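Long-range contact in polyketide synthase (Lyngbya majuscula 19L, PDB 3QIT), which probably hydrolyses the thioester that holds the finished curacin A chain and, as a decarboxylating thioesterase, helps form its terminal alkene: residues P117-L130 with V232-N245. Sequence-based numbering, arbitrary orientation.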
ATOM      1  N   PRO B 117       3.277  17.543  14.341  1.00 23.12           N
ATOM      2  CA  PRO B 117       3.243  19.011  14.427  1.00 22.14           C
ATOM      3  C   PRO B 117       4.405  19.651  15.177  1.00 25.10           C
ATOM      4  O   PRO B 117       4.830  20.745  14.813  1.00 24.65           O
ATOM      5  CB  PRO B 117       1.916  19.285  15.160  1.00 28.87           C
ATOM      6  CG  PRO B 117       1.607  18.028  15.877  1.00 29.95           C
ATOM      7  CD  PRO B 117       2.068  16.950  14.934  1.00 27.23           C
ATOM      8  N   LYS B 118       4.931  18.989  16.212  1.00 22.03           N
ATOM      9  CA  LYS B 118       6.000  19.608  17.001  1.00 23.38           C
ATOM     10  C   LYS B 118       7.285  19.783  16.190  1.00 23.92           C
ATOM     11  O   LYS B 118       8.138  20.599  16.528  1.00 27.54           O
ATOM     12  CB  LYS B 118       6.273  18.808  18.276  1.00 26.59           C
ATOM     13  CG  LYS B 118       5.068  18.689  19.193  1.00 32.48           C
ATOM     14  CD  LYS B 118       5.410  17.830  20.405  1.00 38.02           C
ATOM     15  CE  LYS B 118       4.221  17.674  21.350  1.00 45.63           C
ATOM     16  NZ  LYS B 118       3.218  16.708  20.813  1.00 50.83           N
ATOM     17  N   LYS B 119       7.396  19.043  15.092  1.00 22.51           N
ATOM     18  CA  LYS B 119       8.573  19.096  14.241  1.00 22.97           C
ATOM     19  C   LYS B 119       8.555  20.232  13.215  1.00 22.83           C
ATOM     20  O   LYS B 119       9.558  20.475  12.544  1.00 23.08           O
ATOM     21  CB  LYS B 119       8.783  17.736  13.561  1.00 25.98           C
ATOM     22  CG  LYS B 119       9.121  16.642  14.599  1.00 33.53           C
ATOM     23  CD  LYS B 119       9.344  15.269  13.979  1.00 43.01           C
ATOM     24  CE  LYS B 119       9.472  14.183  15.047  1.00 46.69           C
ATOM     25  NZ  LYS B 119      10.650  14.384  15.941  1.00 51.65           N
ATOM     26  N   ILE B 120       7.436  20.932  13.111  1.00 20.16           N
ATOM     27  CA  ILE B 120       7.226  21.855  11.978  1.00 22.40           C
ATOM     28  C   ILE B 120       7.062  23.283  12.468  1.00 21.43           C
ATOM     29  O   ILE B 120       6.079  23.609  13.149  1.00 24.32           O
ATOM     30  CB  ILE B 120       5.982  21.490  11.120  1.00 24.85           C
ATOM     31  CG1 ILE B 120       5.920  19.991  10.726  1.00 26.10           C
ATOM     32  CG2 ILE B 120       5.890  22.399   9.874  1.00 21.60           C
ATOM     33  CD1 ILE B 120       7.174  19.411  10.053  1.00 27.39           C
ATOM     34  N   LYS B 121       8.020  24.140  12.123  1.00 21.11           N
ATOM     35  CA  LYS B 121       7.957  25.561  12.514  1.00 23.92           C
ATOM     36  C   LYS B 121       6.895  26.297  11.695  1.00 24.75           C
ATOM     37  O   LYS B 121       6.080  27.063  12.244  1.00 21.50           O
ATOM     38  CB  LYS B 121       9.340  26.213  12.323  1.00 24.19           C
ATOM     39  CG  LYS B 121       9.418  27.717  12.560  1.00 29.88           C
ATOM     40  CD  LYS B 121      10.803  28.219  12.118  1.00 28.97           C
ATOM     41  CE  LYS B 121      11.207  29.515  12.826  1.00 38.88           C
ATOM     42  NZ  LYS B 121      10.374  30.672  12.446  1.00 42.30           N
ATOM     43  N   GLU B 122       6.913  26.076  10.382  1.00 20.25           N
ATOM     44  CA  GLU B 122       5.923  26.665   9.464  1.00 20.36           C
ATOM     45  C   GLU B 122       5.679  25.688   8.329  1.00 20.16           C
ATOM     46  O   GLU B 122       6.610  25.058   7.846  1.00 19.76           O
ATOM     47  CB  GLU B 122       6.407  28.002   8.882  1.00 21.49           C
ATOM     48  CG  GLU B 122       5.434  28.660   7.852  1.00 27.39           C
ATOM     49  CD  GLU B 122       4.393  29.591   8.491  1.00 34.20           C
ATOM     50  OE1 GLU B 122       4.644  30.082   9.610  1.00 29.95           O
ATOM     51  OE2 GLU B 122       3.338  29.849   7.869  1.00 32.79           O
ATOM     52  N   LEU B 123       4.421  25.583   7.925  1.00 18.19           N
ATOM     53  CA  LEU B 123       3.998  24.716   6.838  1.00 16.85           C
ATOM     54  C   LEU B 123       3.645  25.590   5.652  1.00 19.19           C
ATOM     55  O   LEU B 123       2.745  26.429   5.749  1.00 21.23           O
ATOM     56  CB  LEU B 123       2.772  23.924   7.282  1.00 17.22           C
ATOM     57  CG  LEU B 123       2.169  22.926   6.315  1.00 18.54           C
ATOM     58  CD1 LEU B 123       3.161  21.761   5.975  1.00 18.32           C
ATOM     59  CD2 LEU B 123       0.831  22.367   6.891  1.00 19.22           C
ATOM     60  N   ILE B 124       4.345  25.393   4.538  1.00 17.34           N
ATOM     61  CA  ILE B 124       4.159  26.230   3.340  1.00 16.30           C
ATOM     62  C   ILE B 124       3.608  25.316   2.248  1.00 17.03           C
ATOM     63  O   ILE B 124       4.309  24.402   1.776  1.00 16.65           O
ATOM     64  CB  ILE B 124       5.485  26.897   2.900  1.00 17.26           C
ATOM     65  CG1 ILE B 124       5.966  27.817   4.034  1.00 19.55           C
ATOM     66  CG2 ILE B 124       5.258  27.726   1.621  1.00 17.95           C
ATOM     67  CD1 ILE B 124       7.423  28.039   4.081  1.00 34.28           C
ATOM     68  N   LEU B 125       2.344  25.554   1.880  1.00 15.84           N
ATOM     69  CA  LEU B 125       1.613  24.660   0.980  1.00 12.74           C
ATOM     70  C   LEU B 125       1.451  25.332  -0.367  1.00 16.36           C
ATOM     71  O   LEU B 125       0.667  26.263  -0.503  1.00 18.58           O
ATOM     72  CB  LEU B 125       0.245  24.292   1.597  1.00 14.21           C
ATOM     73  CG  LEU B 125       0.401  23.651   2.975  1.00 18.32           C
ATOM     74  CD1 LEU B 125      -0.977  23.458   3.610  1.00 16.74           C
ATOM     75  CD2 LEU B 125       1.155  22.314   2.873  1.00 16.62           C
ATOM     76  N   VAL B 126       2.241  24.891  -1.348  1.00 15.95           N
ATOM     77  CA  VAL B 126       2.228  25.546  -2.655  1.00 15.85           C
ATOM     78  C   VAL B 126       1.335  24.752  -3.578  1.00 19.44           C
ATOM     79  O   VAL B 126       1.599  23.569  -3.833  1.00 16.68           O
ATOM     80  CB  VAL B 126       3.644  25.650  -3.259  1.00 16.00           C
ATOM     81  CG1 VAL B 126       3.624  26.446  -4.574  1.00 19.82           C
ATOM     82  CG2 VAL B 126       4.570  26.350  -2.267  1.00 19.56           C
ATOM     83  N   GLU B 127       0.247  25.388  -4.015  1.00 17.06           N
ATOM     84  CA  GLU B 127      -0.726  24.762  -4.927  1.00 20.42           C
ATOM     85  C   GLU B 127      -1.292  23.461  -4.370  1.00 20.30           C
ATOM     86  O   GLU B 127      -1.196  22.379  -4.982  1.00 21.15           O
ATOM     87  CB  GLU B 127      -0.113  24.593  -6.316  1.00 19.93           C
ATOM     88  CG  GLU B 127       0.012  25.949  -7.044  1.00 22.16           C
ATOM     89  CD  GLU B 127      -1.287  26.357  -7.699  1.00 24.59           C
ATOM     90  OE1 GLU B 127      -1.776  25.559  -8.545  1.00 25.91           O
ATOM     91  OE2 GLU B 127      -1.833  27.447  -7.372  1.00 22.35           O
ATOM     92  N   LEU B 128      -1.905  23.581  -3.200  1.00 19.63           N
ATOM     93  CA  LEU B 128      -2.521  22.456  -2.519  1.00 20.58           C
ATOM     94  C   LEU B 128      -3.770  22.032  -3.269  1.00 19.31           C
ATOM     95  O   LEU B 128      -4.642  22.846  -3.506  1.00 20.87           O
ATOM     96  CB  LEU B 128      -2.891  22.864  -1.082  1.00 19.23           C
ATOM     97  CG  LEU B 128      -3.553  21.754  -0.265  1.00 18.95           C
ATOM     98  CD1 LEU B 128      -2.507  20.716   0.203  1.00 22.33           C
ATOM     99  CD2 LEU B 128      -4.324  22.370   0.913  1.00 18.30           C
ATOM    100  N   PRO B 129      -3.839  20.746  -3.674  1.00 17.72           N
ATOM    101  CA  PRO B 129      -5.083  20.296  -4.330  1.00 24.72           C
ATOM    102  C   PRO B 129      -6.151  19.891  -3.315  1.00 27.38           C
ATOM    103  O   PRO B 129      -5.871  19.757  -2.124  1.00 26.76           O
ATOM    104  CB  PRO B 129      -4.627  19.091  -5.168  1.00 24.60           C
ATOM    105  CG  PRO B 129      -3.289  18.661  -4.600  1.00 28.95           C
ATOM    106  CD  PRO B 129      -2.789  19.714  -3.635  1.00 24.55           C
ATOM    107  N   LEU B 130      -7.384  19.729  -3.780  1.00 28.88           N
ATOM    108  CA  LEU B 130      -8.411  19.118  -2.960  1.00 25.66           C
ATOM    109  C   LEU B 130      -8.930  17.939  -3.774  1.00 32.96           C
ATOM    110  O   LEU B 130      -9.053  18.057  -5.002  1.00 33.91           O
ATOM    111  CB  LEU B 130      -9.554  20.093  -2.685  1.00 31.54           C
ATOM    112  CG  LEU B 130      -9.438  21.138  -1.575  1.00 34.34           C
ATOM    113  CD1 LEU B 130     -10.795  21.846  -1.394  1.00 35.21           C
ATOM    114  CD2 LEU B 130      -8.977  20.510  -0.264  1.00 35.38           C
ATOM    115  N   VAL B 232      -0.206  23.701  13.258  1.00 29.39           N
ATOM    116  CA  VAL B 232       1.014  24.433  12.952  0.50 24.94           C
ATOM    117  C   VAL B 232       0.736  25.664  12.096  1.00 25.51           C
ATOM    118  O   VAL B 232      -0.228  25.708  11.327  1.00 24.32           O
ATOM    119  CB  VAL B 232       2.117  23.561  12.285  0.50 24.32           C
ATOM    120  CG1 VAL B 232       2.514  22.396  13.190  0.50 23.66           C
ATOM    121  CG2 VAL B 232       1.690  23.092  10.904  0.50 20.04           C
ATOM    122  N   PRO B 233       1.576  26.711  12.271  1.00 24.16           N
ATOM    123  CA  PRO B 233       1.412  27.923  11.451  1.00 23.77           C
ATOM    124  C   PRO B 233       1.554  27.599   9.971  1.00 23.35           C
ATOM    125  O   PRO B 233       2.500  26.905   9.569  1.00 22.90           O
ATOM    126  CB  PRO B 233       2.561  28.817  11.920  1.00 23.61           C
ATOM    127  CG  PRO B 233       2.799  28.386  13.355  1.00 23.32           C
ATOM    128  CD  PRO B 233       2.633  26.883  13.291  1.00 24.35           C
ATOM    129  N   THR B 234       0.618  28.089   9.165  1.00 20.06           N
ATOM    130  CA  THR B 234       0.497  27.594   7.789  1.00 21.12           C
ATOM    131  C   THR B 234       0.346  28.751   6.820  1.00 19.93           C
ATOM    132  O   THR B 234      -0.285  29.735   7.160  1.00 22.03           O
ATOM    133  CB  THR B 234      -0.715  26.627   7.666  1.00 24.17           C
ATOM    134  OG1 THR B 234      -0.505  25.507   8.535  1.00 26.81           O
ATOM    135  CG2 THR B 234      -0.878  26.117   6.213  1.00 25.08           C
ATOM    136  N   THR B 235       0.973  28.632   5.644  1.00 17.47           N
ATOM    137  CA  THR B 235       0.788  29.569   4.547  1.00 18.15           C
ATOM    138  C   THR B 235       0.352  28.802   3.314  1.00 22.53           C
ATOM    139  O   THR B 235       1.076  27.878   2.865  1.00 19.87           O
ATOM    140  CB  THR B 235       2.106  30.294   4.233  1.00 22.42           C
ATOM    141  OG1 THR B 235       2.530  30.992   5.411  1.00 22.42           O
ATOM    142  CG2 THR B 235       1.929  31.297   3.083  1.00 21.91           C
ATOM    143  N   LEU B 236      -0.831  29.170   2.802  1.00 16.35           N
ATOM    144  CA  LEU B 236      -1.337  28.661   1.529  1.00 18.29           C
ATOM    145  C   LEU B 236      -0.845  29.547   0.391  1.00 19.56           C
ATOM    146  O   LEU B 236      -1.130  30.752   0.363  1.00 20.15           O
ATOM    147  CB  LEU B 236      -2.875  28.575   1.534  1.00 18.97           C
ATOM    148  CG  LEU B 236      -3.490  27.613   2.546  1.00 20.74           C
ATOM    149  CD1 LEU B 236      -4.982  27.932   2.810  1.00 25.29           C
ATOM    150  CD2 LEU B 236      -3.316  26.134   2.072  1.00 23.36           C
ATOM    151  N   VAL B 237      -0.108  28.958  -0.547  1.00 16.08           N
ATOM    152  CA  VAL B 237       0.455  29.717  -1.656  1.00 16.35           C
ATOM    153  C   VAL B 237      -0.188  29.292  -2.966  1.00 19.70           C
ATOM    154  O   VAL B 237      -0.207  28.106  -3.294  1.00 17.71           O
ATOM    155  CB  VAL B 237       1.981  29.544  -1.736  1.00 18.32           C
ATOM    156  CG1 VAL B 237       2.593  30.463  -2.804  1.00 18.73           C
ATOM    157  CG2 VAL B 237       2.615  29.744  -0.361  1.00 18.39           C
ATOM    158  N   TYR B 238      -0.709  30.257  -3.717  1.00 19.93           N
ATOM    159  CA  TYR B 238      -1.347  29.944  -5.006  1.00 20.88           C
ATOM    160  C   TYR B 238      -0.791  30.763  -6.138  1.00 19.90           C
ATOM    161  O   TYR B 238      -0.314  31.884  -5.936  1.00 23.66           O
ATOM    162  CB  TYR B 238      -2.843  30.216  -4.953  1.00 18.98           C
ATOM    163  CG  TYR B 238      -3.569  29.579  -3.808  1.00 19.84           C
ATOM    164  CD1 TYR B 238      -3.960  28.228  -3.862  1.00 22.05           C
ATOM    165  CD2 TYR B 238      -3.917  30.324  -2.688  1.00 20.17           C
ATOM    166  CE1 TYR B 238      -4.670  27.637  -2.799  1.00 20.74           C
ATOM    167  CE2 TYR B 238      -4.605  29.742  -1.618  1.00 22.92           C
ATOM    168  CZ  TYR B 238      -4.987  28.402  -1.685  1.00 20.05           C
ATOM    169  OH  TYR B 238      -5.677  27.850  -0.630  1.00 22.99           O
ATOM    170  N   GLY B 239      -0.852  30.197  -7.339  1.00 21.16           N
ATOM    171  CA  GLY B 239      -0.512  30.933  -8.548  1.00 21.55           C
ATOM    172  C   GLY B 239      -1.724  31.738  -9.014  1.00 23.36           C
ATOM    173  O   GLY B 239      -2.839  31.222  -9.104  1.00 26.29           O
ATOM    174  N   ASP B 240      -1.514  33.007  -9.326  1.00 25.13           N
ATOM    175  CA  ASP B 240      -2.640  33.852  -9.704  1.00 31.31           C
ATOM    176  C   ASP B 240      -3.217  33.478 -11.068  1.00 35.26           C
ATOM    177  O   ASP B 240      -4.334  33.875 -11.389  1.00 36.48           O
ATOM    178  CB  ASP B 240      -2.302  35.352  -9.595  1.00 32.24           C
ATOM    179  CG  ASP B 240      -1.202  35.791 -10.545  1.00 38.98           C
ATOM    180  OD1 ASP B 240      -0.606  34.944 -11.242  1.00 34.01           O
ATOM    181  OD2 ASP B 240      -0.926  37.013 -10.580  1.00 38.59           O
ATOM    182  N   SER B 241      -2.464  32.710 -11.859  1.00 31.96           N
ATOM    183  CA  SER B 241      -2.999  32.167 -13.120  1.00 36.51           C
ATOM    184  C   SER B 241      -3.128  30.633 -13.121  1.00 35.65           C
ATOM    185  O   SER B 241      -3.386  30.019 -14.164  1.00 38.72           O
ATOM    186  CB  SER B 241      -2.223  32.685 -14.345  1.00 38.97           C
ATOM    187  OG  SER B 241      -0.849  32.308 -14.316  1.00 36.59           O
ATOM    188  N   SER B 242      -2.977  30.013 -11.954  1.00 29.27           N
ATOM    189  CA  SER B 242      -3.192  28.563 -11.845  1.00 31.42           C
ATOM    190  C   SER B 242      -4.668  28.220 -11.979  1.00 33.55           C
ATOM    191  O   SER B 242      -5.538  28.957 -11.510  1.00 34.53           O
ATOM    192  CB  SER B 242      -2.686  28.000 -10.525  1.00 31.64           C
ATOM    193  OG  SER B 242      -3.003  26.604 -10.455  1.00 29.60           O
ATOM    194  N   LYS B 243      -4.939  27.089 -12.618  1.00 33.53           N
ATOM    195  CA  LYS B 243      -6.307  26.621 -12.781  1.00 37.97           C
ATOM    196  C   LYS B 243      -6.553  25.378 -11.925  1.00 36.53           C
ATOM    197  O   LYS B 243      -7.609  24.755 -12.011  1.00 37.40           O
ATOM    198  CB  LYS B 243      -6.606  26.361 -14.265  1.00 41.73           C
ATOM    199  CG  LYS B 243      -6.280  27.540 -15.187  1.00 48.26           C
ATOM    200  CD  LYS B 243      -7.264  28.701 -15.005  1.00 52.76           C
ATOM    201  CE  LYS B 243      -6.712  30.005 -15.572  1.00 54.69           C
ATOM    202  NZ  LYS B 243      -7.563  31.186 -15.223  1.00 54.84           N
ATOM    203  N   LEU B 244      -5.576  25.033 -11.085  1.00 33.22           N
ATOM    204  CA  LEU B 244      -5.704  23.886 -10.189  1.00 29.82           C
ATOM    205  C   LEU B 244      -6.938  24.014  -9.291  1.00 34.77           C
ATOM    206  O   LEU B 244      -7.763  23.092  -9.208  1.00 34.89           O
ATOM    207  CB  LEU B 244      -4.444  23.707  -9.331  1.00 30.02           C
ATOM    208  CG  LEU B 244      -4.532  22.544  -8.342  1.00 27.98           C
ATOM    209  CD1 LEU B 244      -4.496  21.213  -9.097  1.00 30.06           C
ATOM    210  CD2 LEU B 244      -3.418  22.591  -7.295  1.00 28.06           C
ATOM    211  N   ASN B 245      -7.070  25.161  -8.632  1.00 32.29           N
ATOM    212  CA  ASN B 245      -8.185  25.361  -7.721  1.00 30.89           C
ATOM    213  C   ASN B 245      -9.215  26.298  -8.316  1.00 38.31           C
ATOM    214  O   ASN B 245      -8.905  27.450  -8.666  1.00 35.37           O
ATOM    215  CB  ASN B 245      -7.692  25.891  -6.374  1.00 30.30           C
ATOM    216  CG  ASN B 245      -6.965  24.834  -5.566  1.00 33.88           C
ATOM    217  OD1 ASN B 245      -7.564  23.853  -5.130  1.00 30.81           O
ATOM    218  ND2 ASN B 245      -5.663  25.027  -5.365  1.00 31.20           N
TER
HETATM  219  O   HOH W   1      -4.434  27.014  -7.161  1.00 32.33           O
HETATM  220  O   HOH W   2      -8.016  21.235  -6.034  1.00 43.95           O
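Leu125 and Val237 lie in neighbouring parallel strands of the alpha/beta hydrolase sheet, 122-126 beside 234-239. The strands run 13° apart. Five backbone hydrogen bonds join them, from Leu123 N to Pro233 O through to Glu127 N to Val237 O. The tight part is this buried middle. On one face Leu125 CD1 touches both Thr234 CG2 (3.7 Å) and Leu236 CD2, under helix 104-115. On the other face Ile124 CG2 meets Val237 CG2 at 3.9 Å, the two side chains alongside each other. The contact is looser at the strand starts, where exposed Pro233 packs its ring carbons CD and CG against Lys121 O. Next to it, Glu122 bends at chi2 (89°), which lays its carboxylate over Pro233 O. There Thr235 OG1 donates to Glu122 OE2 (2.8 Å) on the anti side, tilted 35° out of the carboxylate plane, and Lys261 adds a salt bridge. Replacing Glu122 by an alanine would probably leave the Thr235 hydroxyl and the Lys261 charge without their carboxylate partner. Past the strand ends, Glu127 is probably the acid of a Ser-His-Glu triad with Ser103 and His269. Gly239 N reaches Glu127 OE2 from above the carboxylate plane, and water 1 links that oxygen to Asn245 ND2. Glu127 OE1 receives His269 ND1 and a very short bond from Ser242 OG, 2.5 Å long; the same OG accepts Leu244 N in an ST turn.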